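Local coordinates for protein DNA polymerase III subunit beta (Helicobacter pylori 26695, PDB 4S3I) that tethers DNA polymerases and other proteins to DNA and so gives replication its processivity, at residues Ser49-Tyr58 with Glu231-Leu239; Ile123-Val131 with Ile188-Cys199. One frame throughout, in Å; residues are numbered along the deposited sequence.

Overall arrangement
The strand pairs of both contacts lie in one long antiparallel sheet, with the contact centres about 19 Å apart. Contact 1 pairs strand 53-60 with strand 233-238. Contact 2 pairs strand 127-131 with strand 190-192, the outermost strand at that end of the sheet within this chain. The end of segment 188-199 passes into a second sheet. Along the chain, both segments of contact 2 fall between those of contact 1. Contact 1 joins the N-terminal domain to the central domain, while contact 2 lies at the far end of the shared sheet, past strands 225-229 and 217-221. L239 CD1 packs on C199 CB at 4.0 Å, so the contacts also touch directly. The shared sheet thus runs across the domain boundary.

Contact 1 (Ser49-Tyr58 with Glu231-Leu239); sequences SDSDIGLKSY and EMHTFFTKL
F236 lays its ring over the backbone of I53 and G54. Its CG sits between the backbone N and the carbonyl carbon (chi1 84°), which swings the ring back across the neighbouring strand. G54 N and I53 C both lie about 3.4 Å above the ring plane, toward its rim. G54 brings no side chain to this spot. At the ring edge, D50 O lies in plane, 3.3 Å from F236 CZ. D50 OD1 accepts from D52 N, an Asx turn, and also from I53 N, which makes the wider Asx motif. Together they fix the loop beside the ring. F120 meets F236 edge-to-face.

The other side of the sheet carries I53, L55, S57, H233, F235 and T237. I53 CD1 packs against F235 CZ at 3.7 Å, and helix 203-212 covers this pair. S57 OG and H233 ND1 share a 2.7 Å hydrogen bond in the plane of the imidazole, so the bond orients the ring. M232 CG lies over one ring face. Paired backbone bonds link G54 with F236 and K56 with T234.

The ends are looser. D52 O still takes a straight 2.7 Å bond from K238 N (173°), and a water joins D52 O to T237 OG1. The D52 and K238 side chains are exposed, and the salt bridge D52 OD1 to K238 NZ is long at 3.9 Å. At the other end, Y58 N reaches M232 O only weakly, at 3.4 Å. The Y58 ring turns its edge to E231 O.

This antiparallel pairing of N-terminal and central domain strands forms a continuous sheet across the domain boundary, as is characteristic of the ring-shaped beta subunit family.

Contact 2 (Ile123-Val131 with Ile188-Cys199); sequences IDPKVSIEV and ISIHSTEEDISC
V127 and I129 meet the second segment through branches set by chi1. V127 CG1 lies between the backbone N and the carbonyl carbon (60°), which leaves CG2 anti to the N, packed on I190 CG2 at 4.0 Å. V127 CG1 meets I197 CD1 at 3.8 Å, the two side chains crossing at a slant. I129 CG1 takes the same place (54°). Its CG2 is then anti to the carbonyl carbon, beside the backbone N, and touches I190 CG1 at 3.9 Å and I188 CG2 at 4.1 Å. The buried I129 and I190 lie alongside each other and point the same way.

Strands 127-131 and 190-192 run antiparallel. S128 N gives a 2.7 Å bond to H191 O, and H191 N returns one to S128 O. On the other flank, K126 and V127 both face S221, a classic beta bulge. V127, I190 and I197 pack between two sheets of the central domain, with F163 of the second sheet against I190 and I197.

K126 O receives T193 N at 2.8 Å, while T193 OG1 adds a weak bond. S192 OG, close to K126 O, donates to E194 O in the carbonyl plane, bracing the turn into strand 196-202. A water accepts from E130 N and donates to S189 O.

Contact 1 (Ser49-Tyr58 with Glu231-Leu239)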
ATOM      1  N   SER A  49      -5.982 -24.463  11.221  1.00 31.55           N
ATOM      2  CA  SER A  49      -5.185 -24.525  12.440  1.00 39.86           C
ATOM      3  C   SER A  49      -3.926 -25.361  12.258  1.00 47.60           C
ATOM      4  O   SER A  49      -3.832 -26.177  11.334  1.00 48.35           O
ATOM      5  CB  SER A  49      -6.015 -25.111  13.586  1.00 41.30           C
ATOM      6  OG  SER A  49      -6.210 -26.507  13.434  1.00 43.25           O
ATOM      7  N   ASP A  50      -2.961 -25.150  13.145  1.00 42.99           N
ATOM      8  CA  ASP A  50      -1.837 -26.063  13.280  1.00 41.70           C
ATOM      9  C   ASP A  50      -1.602 -26.290  14.764  1.00 43.04           C
ATOM     10  O   ASP A  50      -2.466 -25.969  15.581  1.00 47.32           O
ATOM     11  CB  ASP A  50      -0.577 -25.535  12.574  1.00 46.56           C
ATOM     12  CG  ASP A  50      -0.196 -24.123  13.005  1.00 54.27           C
ATOM     13  OD1 ASP A  50      -0.211 -23.828  14.221  1.00 52.43           O
ATOM     14  OD2 ASP A  50       0.129 -23.300  12.117  1.00 54.98           O
ATOM     15  N   SER A  51      -0.441 -26.821  15.118  1.00 41.55           N
ATOM     16  CA  SER A  51      -0.106 -27.059  16.520  1.00 52.73           C
ATOM     17  C   SER A  51      -0.057 -25.761  17.344  1.00 53.78           C
ATOM     18  O   SER A  51      -0.298 -25.774  18.552  1.00 56.64           O
ATOM     19  CB  SER A  51       1.239 -27.789  16.623  1.00 56.91           C
ATOM     20  OG  SER A  51       2.278 -27.000  16.055  1.00 60.34           O
ATOM     21  N   ASP A  52       0.241 -24.644  16.686  1.00 45.89           N
ATOM     22  CA  ASP A  52       0.555 -23.404  17.391  1.00 47.46           C
ATOM     23  C   ASP A  52      -0.618 -22.425  17.519  1.00 44.19           C
ATOM     24  O   ASP A  52      -0.706 -21.667  18.488  1.00 39.34           O
ATOM     25  CB  ASP A  52       1.722 -22.696  16.691  1.00 61.86           C
ATOM     26  CG  ASP A  52       2.976 -23.555  16.608  1.00 72.61           C
ATOM     27  OD1 ASP A  52       2.867 -24.799  16.630  1.00 74.42           O
ATOM     28  OD2 ASP A  52       4.078 -22.971  16.511  1.00 76.73           O
ATOM     29  N   ILE A  53      -1.511 -22.430  16.535  1.00 32.49           N
ATOM     30  CA  ILE A  53      -2.561 -21.421  16.464  1.00 31.67           C
ATOM     31  C   ILE A  53      -3.662 -21.885  15.519  1.00 31.46           C
ATOM     32  O   ILE A  53      -3.418 -22.728  14.646  1.00 31.76           O
ATOM     33  CB  ILE A  53      -1.980 -20.073  15.970  1.00 37.58           C
ATOM     34  CG1 ILE A  53      -2.973 -18.935  16.164  1.00 30.29           C
ATOM     35  CG2 ILE A  53      -1.562 -20.162  14.502  1.00 40.97           C
ATOM     36  CD1 ILE A  53      -2.353 -17.572  15.961  1.00 29.76           C
ATOM     37  N   GLY A  54      -4.870 -21.347  15.681  1.00 31.02           N
ATOM     38  CA  GLY A  54      -5.970 -21.763  14.836  1.00 30.89           C
ATOM     39  C   GLY A  54      -7.255 -20.997  15.037  1.00 30.45           C
ATOM     40  O   GLY A  54      -7.471 -20.361  16.079  1.00 30.38           O
ATOM     41  N   LEU A  55      -8.105 -21.053  14.022  1.00 30.23           N
ATOM     42  CA  LEU A  55      -9.388 -20.373  14.026  1.00 29.92           C
ATOM     43  C   LEU A  55     -10.447 -21.340  13.522  1.00 38.91           C
ATOM     44  O   LEU A  55     -10.253 -22.004  12.494  1.00 31.82           O
ATOM     45  CB  LEU A  55      -9.353 -19.155  13.109  1.00 29.29           C
ATOM     46  CG  LEU A  55     -10.700 -18.442  12.961  1.00 29.06           C
ATOM     47  CD1 LEU A  55     -11.154 -17.880  14.314  1.00 29.12           C
ATOM     48  CD2 LEU A  55     -10.613 -17.343  11.904  1.00 28.55           C
ATOM     49  N   LYS A  56     -11.560 -21.426  14.244  1.00 30.48           N
ATOM     50  CA  LYS A  56     -12.720 -22.184  13.788  1.00 30.79           C
ATOM     51  C   LYS A  56     -13.920 -21.241  13.754  1.00 30.57           C
ATOM     52  O   LYS A  56     -14.237 -20.590  14.754  1.00 31.60           O
ATOM     53  CB  LYS A  56     -12.981 -23.367  14.725  1.00 31.54           C
ATOM     54  CG  LYS A  56     -14.264 -24.137  14.456  1.00 39.67           C
ATOM     55  CD  LYS A  56     -14.403 -25.275  15.469  1.00 50.36           C
ATOM     56  CE  LYS A  56     -15.579 -26.191  15.152  1.00 56.79           C
ATOM     57  NZ  LYS A  56     -15.582 -27.400  16.034  1.00 61.48           N
ATOM     58  N   SER A  57     -14.567 -21.150  12.599  1.00 30.42           N
ATOM     59  CA  SER A  57     -15.692 -20.239  12.415  1.00 30.29           C
ATOM     60  C   SER A  57     -16.870 -21.000  11.836  1.00 33.31           C
ATOM     61  O   SER A  57     -16.712 -22.129  11.356  1.00 30.97           O
ATOM     62  CB  SER A  57     -15.311 -19.113  11.449  1.00 30.26           C
ATOM     63  OG  SER A  57     -14.149 -18.425  11.875  1.00 35.60           O
ATOM     64  N   TYR A  58     -18.050 -20.389  11.864  1.00 33.05           N
ATOM     65  CA  TYR A  58     -19.186 -20.962  11.149  1.00 31.25           C
ATOM     66  C   TYR A  58     -19.985 -19.893  10.418  1.00 38.09           C
ATOM     67  O   TYR A  58     -19.979 -18.720  10.807  1.00 32.46           O
ATOM     68  CB  TYR A  58     -20.102 -21.769  12.079  1.00 31.98           C
ATOM     69  CG  TYR A  58     -21.123 -20.938  12.827  1.00 38.15           C
ATOM     70  CD1 TYR A  58     -20.860 -20.473  14.105  1.00 47.47           C
ATOM     71  CD2 TYR A  58     -22.364 -20.634  12.260  1.00 40.13           C
ATOM     72  CE1 TYR A  58     -21.794 -19.725  14.799  1.00 52.46           C
ATOM     73  CE2 TYR A  58     -23.296 -19.877  12.942  1.00 44.42           C
ATOM     74  CZ  TYR A  58     -23.006 -19.427  14.213  1.00 52.07           C
ATOM     75  OH  TYR A  58     -23.927 -18.674  14.907  1.00 55.73           O
ATOM     76  N   GLU A 231     -19.680 -15.573  19.331  1.00 37.30           N
ATOM     77  CA  GLU A 231     -20.700 -16.420  18.710  1.00 42.95           C
ATOM     78  C   GLU A 231     -20.215 -17.031  17.393  1.00 36.67           C
ATOM     79  O   GLU A 231     -20.515 -18.192  17.101  1.00 41.23           O
ATOM     80  CB  GLU A 231     -22.039 -15.690  18.543  1.00 54.17           C
ATOM     81  CG  GLU A 231     -23.254 -16.635  18.560  1.00 70.11           C
ATOM     82  CD  GLU A 231     -24.454 -16.056  19.308  1.00 82.70           C
ATOM     83  OE1 GLU A 231     -25.572 -16.060  18.739  1.00 85.57           O
ATOM     84  OE2 GLU A 231     -24.280 -15.609  20.465  1.00 84.79           O
ATOM     85  N   MET A 232     -19.434 -16.269  16.627  1.00 32.92           N
ATOM     86  CA  MET A 232     -18.949 -16.740  15.324  1.00 35.98           C
ATOM     87  C   MET A 232     -17.602 -17.495  15.357  1.00 35.27           C
ATOM     88  O   MET A 232     -17.392 -18.434  14.579  1.00 35.25           O
ATOM     89  CB  MET A 232     -18.870 -15.577  14.319  1.00 36.96           C
ATOM     90  CG  MET A 232     -18.307 -15.984  12.957  1.00 46.27           C
ATOM     91  SD  MET A 232     -18.325 -14.669  11.711  1.00 52.84           S
ATOM     92  CE  MET A 232     -17.482 -15.510  10.354  1.00 54.71           C
ATOM     93  N   HIS A 233     -16.697 -17.090  16.245  1.00 30.35           N
ATOM     94  CA  HIS A 233     -15.328 -17.598  16.205  1.00 30.13           C
ATOM     95  C   HIS A 233     -14.866 -18.329  17.457  1.00 32.33           C
ATOM     96  O   HIS A 233     -15.229 -17.958  18.580  1.00 30.86           O
ATOM     97  CB  HIS A 233     -14.353 -16.446  15.960  1.00 29.50           C
ATOM     98  CG  HIS A 233     -14.620 -15.675  14.710  1.00 36.87           C
ATOM     99  ND1 HIS A 233     -14.557 -16.245  13.454  1.00 36.53           N
ATOM    100  CD2 HIS A 233     -14.922 -14.369  14.517  1.00 33.26           C
ATOM    101  CE1 HIS A 233     -14.819 -15.324  12.545  1.00 41.76           C
ATOM    102  NE2 HIS A 233     -15.043 -14.175  13.161  1.00 39.17           N
ATOM    103  N   THR A 234     -14.050 -19.364  17.254  1.00 30.73           N
ATOM    104  CA  THR A 234     -13.246 -19.937  18.325  1.00 31.12           C
ATOM    105  C   THR A 234     -11.796 -19.862  17.864  1.00 32.60           C
ATOM    106  O   THR A 234     -11.415 -20.509  16.889  1.00 30.72           O
ATOM    107  CB  THR A 234     -13.610 -21.397  18.629  1.00 34.55           C
ATOM    108  OG1 THR A 234     -15.009 -21.499  18.937  1.00 34.58           O
ATOM    109  CG2 THR A 234     -12.777 -21.931  19.810  1.00 32.41           C
ATOM    110  N   PHE A 235     -11.002 -19.053  18.556  1.00 30.54           N
ATOM    111  CA  PHE A 235      -9.597 -18.872  18.252  1.00 30.28           C
ATOM    112  C   PHE A 235      -8.797 -19.518  19.358  1.00 30.86           C
ATOM    113  O   PHE A 235      -9.200 -19.464  20.535  1.00 31.22           O
ATOM    114  CB  PHE A 235      -9.289 -17.375  18.212  1.00 29.65           C
ATOM    115  CG  PHE A 235      -7.818 -17.043  18.216  1.00 29.48           C
ATOM    116  CD1 PHE A 235      -7.152 -16.822  17.023  1.00 29.12           C
ATOM    117  CD2 PHE A 235      -7.110 -16.918  19.416  1.00 29.74           C
ATOM    118  CE1 PHE A 235      -5.795 -16.493  17.013  1.00 29.24           C
ATOM    119  CE2 PHE A 235      -5.755 -16.596  19.419  1.00 29.66           C
ATOM    120  CZ  PHE A 235      -5.093 -16.383  18.208  1.00 29.32           C
ATOM    121  N   PHE A 236      -7.669 -20.126  19.006  1.00 31.04           N
ATOM    122  CA  PHE A 236      -6.710 -20.559  20.017  1.00 31.61           C
ATOM    123  C   PHE A 236      -5.273 -20.215  19.636  1.00 31.44           C
ATOM    124  O   PHE A 236      -4.939 -20.062  18.457  1.00 31.06           O
ATOM    125  CB  PHE A 236      -6.825 -22.053  20.303  1.00 32.47           C
ATOM    126  CG  PHE A 236      -6.049 -22.919  19.343  1.00 34.77           C
ATOM    127  CD1 PHE A 236      -4.731 -23.282  19.614  1.00 34.82           C
ATOM    128  CD2 PHE A 236      -6.643 -23.380  18.173  1.00 36.10           C
ATOM    129  CE1 PHE A 236      -4.005 -24.079  18.717  1.00 37.13           C
ATOM    130  CE2 PHE A 236      -5.940 -24.187  17.286  1.00 37.72           C
ATOM    131  CZ  PHE A 236      -4.615 -24.530  17.556  1.00 33.23           C
ATOM    132  N   THR A 237      -4.430 -20.103  20.651  1.00 31.80           N
ATOM    133  CA  THR A 237      -2.995 -19.985  20.450  1.00 31.90           C
ATOM    134  C   THR A 237      -2.261 -20.744  21.528  1.00 32.82           C
ATOM    135  O   THR A 237      -2.703 -20.804  22.682  1.00 33.18           O
ATOM    136  CB  THR A 237      -2.509 -18.511  20.443  1.00 40.03           C
ATOM    137  OG1 THR A 237      -1.081 -18.482  20.289  1.00 36.28           O
ATOM    138  CG2 THR A 237      -2.882 -17.814  21.748  1.00 31.22           C
ATOM    139  N   LYS A 238      -1.149 -21.352  21.144  1.00 33.29           N
ATOM    140  CA  LYS A 238      -0.261 -21.909  22.140  1.00 34.21           C
ATOM    141  C   LYS A 238       0.311 -20.709  22.880  1.00 34.65           C
ATOM    142  O   LYS A 238       0.444 -19.622  22.303  1.00 34.18           O
ATOM    143  CB  LYS A 238       0.854 -22.717  21.480  1.00 46.00           C
ATOM    144  CG  LYS A 238       1.673 -23.528  22.460  1.00 56.40           C
ATOM    145  CD  LYS A 238       2.951 -24.085  21.827  1.00 67.93           C
ATOM    146  CE  LYS A 238       2.680 -25.109  20.728  1.00 71.94           C
ATOM    147  NZ  LYS A 238       3.936 -25.806  20.286  1.00 71.82           N
ATOM    148  N   LEU A 239       0.611 -20.889  24.160  1.00 34.61           N
ATOM    149  CA  LEU A 239       1.226 -19.830  24.951  1.00 35.73           C
ATOM    150  C   LEU A 239       2.745 -19.964  24.888  1.00 39.80           C
ATOM    151  O   LEU A 239       3.278 -21.043  24.596  1.00 35.80           O
ATOM    152  CB  LEU A 239       0.783 -19.918  26.416  1.00 35.00           C
ATOM    153  CG  LEU A 239      -0.704 -19.837  26.759  1.00 41.23           C
ATOM    154  CD1 LEU A 239      -0.941 -19.892  28.276  1.00 40.30           C
ATOM    155  CD2 LEU A 239      -1.328 -18.598  26.166  1.00 41.93           C
TER
HETATM  156  O   HOH W   1       0.677 -19.035  18.368  1.00 43.40           O

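Contact 2 (Ile123-Val131 with Ile188-Cys199)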
ATOM      1  N   ILE A 123      -9.822 -27.140  25.800  1.00 37.84           N
ATOM      2  CA  ILE A 123      -9.094 -27.080  27.054  1.00 40.01           C
ATOM      3  C   ILE A 123     -10.015 -27.258  28.255  1.00 41.65           C
ATOM      4  O   ILE A 123     -11.229 -27.051  28.158  1.00 39.94           O
ATOM      5  CB  ILE A 123      -8.365 -25.739  27.191  1.00 40.83           C
ATOM      6  CG1 ILE A 123      -9.378 -24.584  27.195  1.00 36.95           C
ATOM      7  CG2 ILE A 123      -7.347 -25.572  26.059  1.00 37.02           C
ATOM      8  CD1 ILE A 123      -8.750 -23.191  27.392  1.00 37.56           C
ATOM      9  N   ASP A 124      -9.425 -27.649  29.379  1.00 40.30           N
ATOM     10  CA  ASP A 124     -10.087 -27.570  30.675  1.00 50.09           C
ATOM     11  C   ASP A 124      -9.510 -26.346  31.369  1.00 40.67           C
ATOM     12  O   ASP A 124      -8.425 -26.409  31.946  1.00 49.08           O
ATOM     13  CB  ASP A 124      -9.812 -28.816  31.510  1.00 60.55           C
ATOM     14  CG  ASP A 124     -10.911 -29.863  31.393  1.00 76.58           C
ATOM     15  OD1 ASP A 124     -10.564 -31.062  31.299  1.00 82.71           O
ATOM     16  OD2 ASP A 124     -12.109 -29.494  31.409  1.00 77.48           O
ATOM     17  N   PRO A 125     -10.241 -25.226  31.306  1.00 39.89           N
ATOM     18  CA  PRO A 125      -9.682 -23.914  31.655  1.00 41.23           C
ATOM     19  C   PRO A 125      -9.270 -23.854  33.121  1.00 41.25           C
ATOM     20  O   PRO A 125      -9.944 -24.449  33.965  1.00 48.82           O
ATOM     21  CB  PRO A 125     -10.853 -22.952  31.404  1.00 44.15           C
ATOM     22  CG  PRO A 125     -11.891 -23.759  30.616  1.00 48.60           C
ATOM     23  CD  PRO A 125     -11.695 -25.172  31.072  1.00 39.82           C
ATOM     24  N   LYS A 126      -8.168 -23.166  33.411  1.00 39.82           N
ATOM     25  CA  LYS A 126      -7.751 -22.912  34.787  1.00 40.60           C
ATOM     26  C   LYS A 126      -8.123 -21.483  35.123  1.00 39.88           C
ATOM     27  O   LYS A 126      -8.249 -21.109  36.284  1.00 41.07           O
ATOM     28  CB  LYS A 126      -6.239 -23.074  34.938  1.00 45.57           C
ATOM     29  CG  LYS A 126      -5.734 -24.481  34.716  1.00 58.60           C
ATOM     30  CD  LYS A 126      -4.303 -24.628  35.209  1.00 65.16           C
ATOM     31  CE  LYS A 126      -3.838 -26.071  35.119  1.00 68.43           C
ATOM     32  NZ  LYS A 126      -2.725 -26.356  36.067  1.00 71.93           N
ATOM     33  N   VAL A 127      -8.270 -20.677  34.085  1.00 38.65           N
ATOM     34  CA  VAL A 127      -8.666 -19.295  34.272  1.00 37.95           C
ATOM     35  C   VAL A 127      -9.584 -18.884  33.141  1.00 39.47           C
ATOM     36  O   VAL A 127      -9.412 -19.316  31.997  1.00 36.57           O
ATOM     37  CB  VAL A 127      -7.443 -18.352  34.360  1.00 37.36           C
ATOM     38  CG1 VAL A 127      -6.619 -18.430  33.086  1.00 38.69           C
ATOM     39  CG2 VAL A 127      -7.881 -16.908  34.618  1.00 36.71           C
ATOM     40  N   SER A 128     -10.587 -18.081  33.464  1.00 36.94           N
ATOM     41  CA  SER A 128     -11.487 -17.607  32.433  1.00 37.25           C
ATOM     42  C   SER A 128     -12.015 -16.237  32.805  1.00 35.82           C
ATOM     43  O   SER A 128     -12.230 -15.939  33.984  1.00 36.45           O
ATOM     44  CB  SER A 128     -12.654 -18.568  32.243  1.00 42.46           C
ATOM     45  OG  SER A 128     -13.638 -18.357  33.229  1.00 53.85           O
ATOM     46  N   ILE A 129     -12.205 -15.406  31.786  1.00 34.86           N
ATOM     47  CA  ILE A 129     -12.896 -14.141  31.936  1.00 35.22           C
ATOM     48  C   ILE A 129     -13.885 -13.928  30.791  1.00 38.49           C
ATOM     49  O   ILE A 129     -13.733 -14.488  29.696  1.00 34.15           O
ATOM     50  CB  ILE A 129     -11.916 -12.960  31.991  1.00 33.81           C
ATOM     51  CG1 ILE A 129     -10.979 -12.980  30.783  1.00 32.96           C
ATOM     52  CG2 ILE A 129     -11.111 -12.982  33.281  1.00 40.04           C
ATOM     53  CD1 ILE A 129     -10.239 -11.653  30.596  1.00 36.23           C
ATOM     54  N   GLU A 130     -14.905 -13.127  31.074  1.00 34.24           N
ATOM     55  CA  GLU A 130     -15.860 -12.694  30.076  1.00 36.16           C
ATOM     56  C   GLU A 130     -15.540 -11.231  29.851  1.00 37.38           C
ATOM     57  O   GLU A 130     -15.433 -10.466  30.811  1.00 41.34           O
ATOM     58  CB  GLU A 130     -17.293 -12.855  30.603  1.00 44.91           C
ATOM     59  CG  GLU A 130     -18.179 -13.804  29.787  1.00 65.45           C
ATOM     60  CD  GLU A 130     -17.800 -15.279  29.940  1.00 79.11           C
ATOM     61  OE1 GLU A 130     -16.805 -15.577  30.636  1.00 87.14           O
ATOM     62  OE2 GLU A 130     -18.499 -16.144  29.364  1.00 77.19           O
ATOM     63  N   VAL A 131     -15.348 -10.843  28.595  1.00 32.34           N
ATOM     64  CA  VAL A 131     -14.937  -9.485  28.280  1.00 31.64           C
ATOM     65  C   VAL A 131     -16.081  -8.793  27.567  1.00 36.46           C
ATOM     66  O   VAL A 131     -16.347  -9.079  26.407  1.00 33.42           O
ATOM     67  CB  VAL A 131     -13.681  -9.499  27.392  1.00 36.44           C
ATOM     68  CG1 VAL A 131     -13.275  -8.074  27.005  1.00 35.18           C
ATOM     69  CG2 VAL A 131     -12.542 -10.191  28.107  1.00 31.02           C
ATOM     70  N   ILE A 188     -12.326  -6.729  37.193  1.00 43.81           N
ATOM     71  CA  ILE A 188     -12.523  -7.762  36.197  1.00 44.22           C
ATOM     72  C   ILE A 188     -12.944  -9.019  36.939  1.00 38.95           C
ATOM     73  O   ILE A 188     -12.234  -9.466  37.844  1.00 39.39           O
ATOM     74  CB  ILE A 188     -11.207  -8.050  35.461  1.00 47.75           C
ATOM     75  CG1 ILE A 188     -10.621  -6.745  34.934  1.00 55.17           C
ATOM     76  CG2 ILE A 188     -11.427  -9.054  34.331  1.00 47.01           C
ATOM     77  CD1 ILE A 188     -11.549  -6.020  33.977  1.00 59.70           C
ATOM     78  N   SER A 189     -14.100  -9.577  36.583  1.00 40.00           N
ATOM     79  CA  SER A 189     -14.536 -10.830  37.171  1.00 46.49           C
ATOM     80  C   SER A 189     -13.633 -11.951  36.664  1.00 45.24           C
ATOM     81  O   SER A 189     -13.773 -12.403  35.528  1.00 43.41           O
ATOM     82  CB  SER A 189     -15.997 -11.126  36.824  1.00 55.96           C
ATOM     83  OG  SER A 189     -16.864 -10.184  37.415  1.00 65.11           O
ATOM     84  N   ILE A 190     -12.702 -12.386  37.509  1.00 45.24           N
ATOM     85  CA  ILE A 190     -11.768 -13.445  37.143  1.00 44.48           C
ATOM     86  C   ILE A 190     -12.151 -14.758  37.800  1.00 43.56           C
ATOM     87  O   ILE A 190     -12.272 -14.840  39.028  1.00 46.29           O
ATOM     88  CB  ILE A 190     -10.320 -13.080  37.533  1.00 43.35           C
ATOM     89  CG1 ILE A 190      -9.864 -11.847  36.761  1.00 39.10           C
ATOM     90  CG2 ILE A 190      -9.370 -14.260  37.288  1.00 41.88           C
ATOM     91  CD1 ILE A 190      -8.430 -11.410  37.080  1.00 45.06           C
ATOM     92  N   HIS A 191     -12.352 -15.787  36.981  1.00 38.58           N
ATOM     93  CA  HIS A 191     -12.548 -17.132  37.507  1.00 41.39           C
ATOM     94  C   HIS A 191     -11.276 -17.928  37.272  1.00 47.70           C
ATOM     95  O   HIS A 191     -10.816 -18.059  36.137  1.00 48.44           O
ATOM     96  CB  HIS A 191     -13.752 -17.810  36.851  1.00 39.77           C
ATOM     97  CG  HIS A 191     -15.016 -17.026  36.980  1.00 49.94           C
ATOM     98  ND1 HIS A 191     -15.904 -17.204  38.022  1.00 56.58           N
ATOM     99  CD2 HIS A 191     -15.528 -16.030  36.216  1.00 51.80           C
ATOM    100  CE1 HIS A 191     -16.912 -16.364  37.886  1.00 59.11           C
ATOM    101  NE2 HIS A 191     -16.710 -15.640  36.800  1.00 56.80           N
ATOM    102  N   SER A 192     -10.697 -18.442  38.350  1.00 47.67           N
ATOM    103  CA  SER A 192      -9.392 -19.078  38.277  1.00 45.66           C
ATOM    104  C   SER A 192      -9.261 -20.117  39.372  1.00 48.24           C
ATOM    105  O   SER A 192      -9.807 -19.948  40.462  1.00 52.68           O
ATOM    106  CB  SER A 192      -8.280 -18.030  38.394  1.00 44.06           C
ATOM    107  OG  SER A 192      -7.004 -18.634  38.321  1.00 48.87           O
ATOM    108  N   THR A 193      -8.547 -21.197  39.080  1.00 44.74           N
ATOM    109  CA  THR A 193      -8.301 -22.229  40.083  1.00 55.11           C
ATOM    110  C   THR A 193      -7.138 -21.826  40.994  1.00 62.30           C
ATOM    111  O   THR A 193      -7.036 -22.282  42.131  1.00 68.67           O
ATOM    112  CB  THR A 193      -8.040 -23.592  39.418  1.00 53.88           C
ATOM    113  OG1 THR A 193      -6.972 -23.458  38.472  1.00 52.69           O
ATOM    114  CG2 THR A 193      -9.291 -24.064  38.680  1.00 44.46           C
ATOM    115  N   GLU A 194      -6.271 -20.965  40.475  1.00 65.83           N
ATOM    116  CA  GLU A 194      -5.130 -20.449  41.222  1.00 77.26           C
ATOM    117  C   GLU A 194      -5.336 -18.976  41.568  1.00 77.37           C
ATOM    118  O   GLU A 194      -6.043 -18.255  40.855  1.00 73.45           O
ATOM    119  CB  GLU A 194      -3.843 -20.596  40.401  1.00 87.66           C
ATOM    120  CG  GLU A 194      -2.971 -21.784  40.785  1.00 95.86           C
ATOM    121  CD  GLU A 194      -1.502 -21.559  40.453  1.00100.81           C
ATOM    122  OE1 GLU A 194      -1.206 -21.029  39.356  1.00 99.31           O
ATOM    123  OE2 GLU A 194      -0.645 -21.898  41.299  1.00102.41           O
ATOM    124  N   GLU A 195      -4.708 -18.526  42.654  1.00 77.06           N
ATOM    125  CA  GLU A 195      -4.775 -17.120  43.051  1.00 76.24           C
ATOM    126  C   GLU A 195      -4.121 -16.216  42.010  1.00 67.39           C
ATOM    127  O   GLU A 195      -4.639 -15.144  41.674  1.00 61.92           O
ATOM    128  CB  GLU A 195      -4.099 -16.904  44.406  1.00 84.65           C
ATOM    129  CG  GLU A 195      -5.034 -16.949  45.612  1.00 94.81           C
ATOM    130  CD  GLU A 195      -4.458 -16.214  46.813  1.00103.39           C
ATOM    131  OE1 GLU A 195      -3.312 -15.726  46.716  1.00104.37           O
ATOM    132  OE2 GLU A 195      -5.150 -16.118  47.849  1.00107.30           O
ATOM    133  N   ASP A 196      -2.966 -16.644  41.516  1.00 63.21           N
ATOM    134  CA  ASP A 196      -2.270 -15.899  40.475  1.00 66.59           C
ATOM    135  C   ASP A 196      -1.873 -16.819  39.328  1.00 60.52           C
ATOM    136  O   ASP A 196      -1.429 -17.958  39.545  1.00 63.49           O
ATOM    137  CB  ASP A 196      -1.057 -15.158  41.043  1.00 74.07           C
ATOM    138  CG  ASP A 196      -1.429 -13.810  41.645  1.00 83.97           C
ATOM    139  OD1 ASP A 196      -1.272 -12.781  40.948  1.00 85.46           O
ATOM    140  OD2 ASP A 196      -1.886 -13.782  42.809  1.00 88.52           O
ATOM    141  N   ILE A 197      -2.072 -16.331  38.105  1.00 44.53           N
ATOM    142  CA  ILE A 197      -1.724 -17.099  36.914  1.00 43.40           C
ATOM    143  C   ILE A 197      -1.336 -16.156  35.788  1.00 41.81           C
ATOM    144  O   ILE A 197      -1.979 -15.115  35.579  1.00 38.24           O
ATOM    145  CB  ILE A 197      -2.866 -18.064  36.471  1.00 48.39           C
ATOM    146  CG1 ILE A 197      -2.465 -18.834  35.207  1.00 52.41           C
ATOM    147  CG2 ILE A 197      -4.160 -17.304  36.246  1.00 47.36           C
ATOM    148  CD1 ILE A 197      -3.478 -19.893  34.763  1.00 53.81           C
ATOM    149  N   SER A 198      -0.268 -16.505  35.077  1.00 37.17           N
ATOM    150  CA  SER A 198       0.235 -15.642  34.017  1.00 39.99           C
ATOM    151  C   SER A 198       0.213 -16.353  32.679  1.00 44.66           C
ATOM    152  O   SER A 198       0.682 -17.488  32.560  1.00 49.74           O
ATOM    153  CB  SER A 198       1.651 -15.167  34.339  1.00 38.32           C
ATOM    154  OG  SER A 198       1.627 -14.194  35.357  1.00 47.13           O
ATOM    155  N   CYS A 199      -0.342 -15.684  31.677  1.00 34.71           N
ATOM    156  CA  CYS A 199      -0.376 -16.217  30.321  1.00 39.60           C
ATOM    157  C   CYS A 199       0.431 -15.297  29.419  1.00 38.49           C
ATOM    158  O   CYS A 199       0.204 -14.083  29.409  1.00 36.01           O
ATOM    159  CB  CYS A 199      -1.817 -16.289  29.809  1.00 33.86           C
ATOM    160  SG  CYS A 199      -2.938 -17.315  30.801  1.00 46.99           S
TER
HETATM  161  O   HOH W   2     -15.718 -13.233  33.863  1.00 52.81           O